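Local coordinates for beta-phosphoglucomutase (Clostridium difficile, PDB 4GIB), which probably interconverts beta-D-glucose 1-phosphate and beta-D-glucose 6-phosphate, as a magnesium-dependent phosphomutase of the HAD-like superfamily, at residues F29-D34 with I133-S138; I175-A180 with N204-F209. All blocks are in the same frame, centred on the assembly; numbering follows the deposited sequence.

Interaction 1 of 2, residues F29-D34 with I133-S138; sequences FIFDLD and IKIGLS. With NA (sodium ion), chain D; PO4 (phosphate ion), chain E.
Strands 28-31 and 134-137 lie adjacent in the parallel sheet of the Rossmann-like HAD core, pairing Phe29 with Ile135, Ile30 with Gly136 and Phe31 with Leu137, and both lead toward the predicted active site. The axes of 29-31 and 134-137 approach to 4.5 Å at 19°, and four backbone bonds alternate between them: Phe29 N to Lys134 O, Gly136 N to Phe29 O, Phe31 N to Gly136 O at 2.8 Å, and Ser138 N to Phe31 O at 2.7 Å, nearly straight at 171°. On one face Phe31 CE1 meets Ile135 CG2 obliquely (3.9 Å), while Gly136 O lies in the plane of that ring, at its edge. Leu33 CB also meets Leu137 CD1 there. On the other face Ile30 CG2, anti to the backbone N, reaches Ser138 OG at 3.2 Å; that hydroxyl is probably hydrogen-bonded to Ser179 and to Ile175 O of helix 174-183. Asp32 OD2 binds a sodium ion at 2.2 Å, and Asp34 O joins it at 2.5 Å; Glu194, Asp195 and a water complete the site. Asp34 N donates an almost straight hydrogen bond to O3 of a phosphate ion, probably from the crystallisation liquor. Both ions are consistent with the predicted roles of Asp32 as nucleophile and magnesium ligand, which would place the end of the strand pairing at the probable site of phosphoryl transfer.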
loop_
_atom_site.group_PDB
_atom_site.type_symbol
_atom_site.label_atom_id
_atom_site.label_comp_id
_atom_site.label_asym_id
_atom_site.label_seq_id
_atom_site.Cartn_x
_atom_site.Cartn_y
_atom_site.Cartn_z
ATOM N N PHE A 29 12.239 -6.187 3.717
ATOM C CA PHE A 29 10.886 -6.491 3.303
ATOM C C PHE A 29 10.213 -5.119 3.376
ATOM O O PHE A 29 10.284 -4.421 4.420
ATOM C CB PHE A 29 10.178 -7.461 4.254
ATOM C CG PHE A 29 10.465 -8.929 3.986
ATOM C CD1 PHE A 29 11.729 -9.444 4.120
ATOM C CD2 PHE A 29 9.431 -9.800 3.663
ATOM C CE1 PHE A 29 11.977 -10.795 3.892
ATOM C CE2 PHE A 29 9.678 -11.156 3.435
ATOM C CZ PHE A 29 10.945 -11.641 3.543
ATOM N N ILE A 30 9.602 -4.707 2.275
ATOM C CA ILE A 30 8.901 -3.436 2.235
ATOM C C ILE A 30 7.452 -3.756 1.944
ATOM O O ILE A 30 7.137 -4.294 0.896
ATOM C CB ILE A 30 9.467 -2.477 1.168
ATOM C CG1 ILE A 30 10.969 -2.221 1.405
ATOM C CG2 ILE A 30 8.686 -1.160 1.194
ATOM C CD1 ILE A 30 11.616 -1.260 0.337
ATOM N N PHE A 31 6.576 -3.406 2.877
ATOM C CA PHE A 31 5.159 -3.711 2.753
ATOM C C PHE A 31 4.293 -2.542 2.323
ATOM O O PHE A 31 4.657 -1.385 2.528
ATOM C CB PHE A 31 4.631 -4.176 4.116
ATOM C CG PHE A 31 5.296 -5.423 4.645
ATOM C CD1 PHE A 31 6.502 -5.350 5.323
ATOM C CD2 PHE A 31 4.687 -6.659 4.514
ATOM C CE1 PHE A 31 7.106 -6.498 5.828
ATOM C CE2 PHE A 31 5.279 -7.799 5.023
ATOM C CZ PHE A 31 6.500 -7.714 5.676
ATOM N N ASP A 32 3.158 -2.851 1.690
ATOM C CA ASP A 32 2.148 -1.834 1.439
ATOM C C ASP A 32 1.232 -2.016 2.638
ATOM O O ASP A 32 1.259 -3.074 3.283
ATOM C CB ASP A 32 1.355 -2.015 0.145
ATOM C CG ASP A 32 0.298 -0.898 -0.044
ATOM O OD1 ASP A 32 0.487 0.191 0.564
ATOM O OD2 ASP A 32 -0.724 -1.103 -0.761
ATOM N N LEU A 33 0.417 -1.020 2.939
ATOM C CA LEU A 33 -0.466 -1.118 4.091
ATOM C C LEU A 33 -1.766 -1.867 3.737
ATOM O O LEU A 33 -1.956 -3.023 4.133
ATOM C CB LEU A 33 -0.743 0.282 4.654
ATOM C CG LEU A 33 -1.652 0.374 5.885
ATOM C CD1 LEU A 33 -1.026 -0.319 7.095
ATOM C CD2 LEU A 33 -1.953 1.833 6.184
ATOM N N ASP A 34 -2.650 -1.209 2.986
ATOM C CA ASP A 34 -3.943 -1.799 2.575
ATOM C C ASP A 34 -3.823 -3.158 1.865
ATOM O O ASP A 34 -3.101 -3.292 0.894
ATOM C CB ASP A 34 -4.653 -0.820 1.641
ATOM C CG ASP A 34 -6.016 -1.309 1.194
ATOM O OD1 ASP A 34 -6.655 -2.135 1.910
ATOM O OD2 ASP A 34 -6.448 -0.851 0.103
ATOM N N ILE A 133 16.722 -8.565 9.296
ATOM C CA ILE A 133 16.307 -7.936 8.052
ATOM C C ILE A 133 15.423 -6.724 8.368
ATOM O O ILE A 133 14.574 -6.781 9.244
ATOM C CB ILE A 133 15.533 -8.940 7.170
ATOM C CG1 ILE A 133 16.460 -10.089 6.731
ATOM C CG2 ILE A 133 14.977 -8.255 5.954
ATOM C CD1 ILE A 133 15.740 -11.273 6.027
ATOM N N LYS A 134 15.622 -5.633 7.646
ATOM C CA LYS A 134 14.849 -4.422 7.886
ATOM C C LYS A 134 13.439 -4.533 7.352
ATOM O O LYS A 134 13.154 -5.321 6.448
ATOM C CB LYS A 134 15.532 -3.198 7.275
ATOM C CG LYS A 134 16.936 -2.927 7.809
ATOM C CD LYS A 134 17.389 -1.533 7.395
ATOM C CE LYS A 134 18.764 -1.175 7.938
ATOM N NZ LYS A 134 19.842 -1.873 7.200
ATOM N N ILE A 135 12.553 -3.739 7.937
ATOM C CA ILE A 135 11.167 -3.728 7.565
ATOM C C ILE A 135 10.748 -2.289 7.269
ATOM O O ILE A 135 11.086 -1.368 8.009
ATOM C CB ILE A 135 10.302 -4.361 8.670
ATOM C CG1 ILE A 135 10.613 -5.867 8.760
ATOM C CG2 ILE A 135 8.841 -4.117 8.392
ATOM C CD1 ILE A 135 9.815 -6.684 9.861
ATOM N N GLY A 136 10.049 -2.104 6.149
ATOM C CA GLY A 136 9.575 -0.794 5.745
ATOM C C GLY A 136 8.133 -0.818 5.300
ATOM O O GLY A 136 7.579 -1.868 4.991
ATOM N N LEU A 137 7.509 0.349 5.288
ATOM C CA LEU A 137 6.132 0.465 4.815
ATOM C C LEU A 137 6.141 1.510 3.709
ATOM O O LEU A 137 6.675 2.604 3.902
ATOM C CB LEU A 137 5.176 0.926 5.928
ATOM C CG LEU A 137 3.680 1.014 5.541
ATOM C CD1 LEU A 137 2.947 -0.280 5.844
ATOM C CD2 LEU A 137 2.979 2.140 6.277
ATOM N N SER A 138 5.579 1.166 2.558
ATOM C CA SER A 138 5.480 2.100 1.447
ATOM C C SER A 138 4.021 2.245 1.056
ATOM O O SER A 138 3.553 1.631 0.115
ATOM C CB SER A 138 6.339 1.670 0.258
ATOM O OG SER A 138 7.729 1.813 0.536
HETATM NA NA NA D . -2.161 -2.678 -1.307
HETATM P P PO4 E . -2.149 2.144 0.557
HETATM O O1 PO4 E . -2.493 0.985 -0.351
HETATM O O2 PO4 E . -3.217 3.211 0.463
HETATM O O3 PO4 E . -2.072 1.672 1.977
HETATM O O4 PO4 E . -0.823 2.702 0.111
HETATM O O HOH W 1 -3.336 -1.023 -2.051
#

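Interaction 2 of 2, residues I175-A180 with N204-F209; sequences IFLMSA and NSANMF. With NA (sodium ion), chain C.
Apolar contacts carry the meeting of Phe176, Leu177 and Ala180 with Ala206 and Met208, and all are made by methyl or methylene carbons. Met208 carries much of it: with CG beside the backbone N (chi1 -52°) and the chain extended beyond it, the thioether sets its terminal CE against helix 174-183. There CE lies 3.9 Å from Ala180 CB and 4.2 Å from Phe176 CB. Leu177 bends its CD2 branch back to Ala206 CB at 3.7 Å, and that same CB also faces Phe176 CB at 4.2 Å. The second kind of contact is methyl against carbonyl: Met208 CE comes within 3.3 Å of Phe176 O, an oxygen that also accepts weak helical bonds from Ser179 N and Ala180 N. Metal coordination involves the other side of 204-209. A sodium ion is held by Asn204 OD1 at 2.6 Å, Met208 O at 2.5 Å, two waters and Asn223, tying the helix end to the residue whose side chain makes the contact. Between them Asn207, with positive phi (63°), forms a Schellman motif that ends helix 197-205 and turns the chain toward strand 209-213. Helix 174-183 thus meets the turn that follows helix 197-205, and Phe176 also reaches Ala202 and Ile203 of that helix, while Ile30 of strand 28-31 touches both Phe176 and Met208.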
loop_
_atom_site.group_PDB
_atom_site.type_symbol
_atom_site.label_atom_id
_atom_site.label_comp_id
_atom_site.label_asym_id
_atom_site.label_seq_id
_atom_site.Cartn_x
_atom_site.Cartn_y
_atom_site.Cartn_z
ATOM N N ILE A 175 7.325 5.698 -4.120
ATOM C CA ILE A 175 7.007 5.329 -2.736
ATOM C C ILE A 175 7.819 4.139 -2.213
ATOM O O ILE A 175 8.093 4.061 -1.009
ATOM C CB ILE A 175 5.475 5.058 -2.552
ATOM C CG1 ILE A 175 5.071 5.305 -1.095
ATOM C CG2 ILE A 175 5.083 3.650 -3.084
ATOM C CD1 ILE A 175 5.261 6.767 -0.659
ATOM N N PHE A 176 8.188 3.218 -3.113
ATOM C CA PHE A 176 9.017 2.069 -2.758
ATOM C C PHE A 176 10.507 2.417 -2.711
ATOM O O PHE A 176 11.228 1.895 -1.859
ATOM C CB PHE A 176 8.752 0.888 -3.681
ATOM C CG PHE A 176 7.511 0.167 -3.347
ATOM C CD1 PHE A 176 7.521 -0.804 -2.354
ATOM C CD2 PHE A 176 6.323 0.479 -3.975
ATOM C CE1 PHE A 176 6.385 -1.453 -2.020
ATOM C CE2 PHE A 176 5.178 -0.173 -3.642
ATOM C CZ PHE A 176 5.202 -1.140 -2.668
ATOM N N LEU A 177 10.960 3.302 -3.607
ATOM C CA LEU A 177 12.335 3.780 -3.579
ATOM C C LEU A 177 12.570 4.596 -2.298
ATOM O O LEU A 177 13.676 4.586 -1.742
ATOM C CB LEU A 177 12.655 4.661 -4.786
ATOM C CG LEU A 177 12.660 4.078 -6.189
ATOM C CD1 LEU A 177 12.825 5.248 -7.204
ATOM C CD2 LEU A 177 13.748 2.991 -6.374
ATOM N N MET A 178 11.539 5.309 -1.835
ATOM C CA MET A 178 11.644 6.110 -0.606
ATOM C C MET A 178 11.959 5.271 0.623
ATOM O O MET A 178 12.703 5.713 1.497
ATOM C CB MET A 178 10.367 6.911 -0.361
ATOM C CG MET A 178 10.166 8.065 -1.315
ATOM S SD MET A 178 8.569 8.875 -1.087
ATOM C CE MET A 178 8.766 9.575 0.570
ATOM N N SER A 179 11.389 4.074 0.717
ATOM C CA SER A 179 11.687 3.197 1.850
ATOM C C SER A 179 13.093 2.616 1.717
ATOM O O SER A 179 13.769 2.403 2.709
ATOM C CB SER A 179 10.652 2.079 1.990
ATOM O OG SER A 179 9.400 2.603 2.404
ATOM N N ALA A 180 13.526 2.344 0.493
ATOM C CA ALA A 180 14.868 1.822 0.266
ATOM C C ALA A 180 15.901 2.876 0.657
ATOM O O ALA A 180 16.951 2.569 1.237
ATOM C CB ALA A 180 15.039 1.429 -1.173
ATOM N N ASN A 204 8.383 -3.749 -9.122
ATOM C CA ASN A 204 9.299 -4.176 -10.212
ATOM C C ASN A 204 10.035 -2.966 -10.804
ATOM O O ASN A 204 11.209 -3.045 -11.153
ATOM C CB ASN A 204 8.557 -4.933 -11.318
ATOM C CG ASN A 204 7.982 -6.272 -10.845
ATOM O OD1 ASN A 204 8.540 -6.922 -9.957
ATOM N ND2 ASN A 204 6.877 -6.700 -11.469
ATOM N N SER A 205 9.353 -1.837 -10.903
ATOM C CA SER A 205 9.997 -0.648 -11.456
ATOM C C SER A 205 11.091 -0.127 -10.534
ATOM O O SER A 205 12.014 0.474 -11.005
ATOM C CB SER A 205 8.980 0.410 -11.818
ATOM O OG SER A 205 8.278 -0.001 -12.985
ATOM N N ALA A 206 10.995 -0.404 -9.232
ATOM C CA ALA A 206 12.050 -0.057 -8.261
ATOM C C ALA A 206 13.187 -1.104 -8.240
ATOM O O ALA A 206 14.096 -1.024 -7.410
ATOM C CB ALA A 206 11.455 0.080 -6.849
ATOM N N ASN A 207 13.118 -2.077 -9.147
ATOM C CA ASN A 207 14.098 -3.164 -9.271
ATOM C C ASN A 207 14.152 -4.068 -8.044
ATOM O O ASN A 207 15.218 -4.524 -7.658
ATOM C CB ASN A 207 15.494 -2.628 -9.648
ATOM C CG ASN A 207 15.538 -2.056 -11.054
ATOM O OD1 ASN A 207 14.679 -2.359 -11.885
ATOM N ND2 ASN A 207 16.547 -1.235 -11.335
ATOM N N MET A 208 12.984 -4.340 -7.461
ATOM C CA MET A 208 12.854 -5.191 -6.277
ATOM C C MET A 208 12.108 -6.482 -6.608
ATOM O O MET A 208 11.472 -6.594 -7.658
ATOM C CB MET A 208 12.064 -4.463 -5.182
ATOM C CG MET A 208 12.566 -3.077 -4.832
ATOM S SD MET A 208 11.554 -2.378 -3.504
ATOM C CE MET A 208 12.476 -0.906 -3.062
ATOM N N PHE A 209 12.178 -7.445 -5.690
ATOM C CA PHE A 209 11.479 -8.714 -5.837
ATOM C C PHE A 209 10.031 -8.445 -5.440
ATOM O O PHE A 209 9.774 -8.002 -4.336
ATOM C CB PHE A 209 12.136 -9.782 -4.959
ATOM C CG PHE A 209 11.456 -11.119 -4.991
ATOM C CD1 PHE A 209 11.412 -11.862 -6.153
ATOM C CD2 PHE A 209 10.921 -11.660 -3.842
ATOM C CE1 PHE A 209 10.806 -13.119 -6.180
ATOM C CE2 PHE A 209 10.319 -12.912 -3.853
ATOM C CZ PHE A 209 10.257 -13.641 -5.024
HETATM NA NA NA C . 11.034 -7.614 -9.862
HETATM O O HOH W 2 11.973 -5.812 -11.100
HETATM O O HOH W 3 10.851 -7.919 -12.161
#

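How the interactions relate
Both interactions are mainly buried, but they occupy different layers: interaction 1 joins neighbouring strands within the sheet and runs into the predicted catalytic site, whereas interaction 2 joins a helix to a helix end beside that sheet and reaches solvent at Leu177. Regular backbone hydrogen bonds hold the first; the second rests on apolar carbons. Each includes a sodium site, yet the one in interaction 1 involves the predicted nucleophile, while that in interaction 2 joins Asn204 and Met208 at the two ends of a turn. Their centres are 11 Å apart and they touch directly. The Ser138 hydroxyl reaches helix 174-183, and Ile30 CD1 packs on Met208 CE at 3.5 Å.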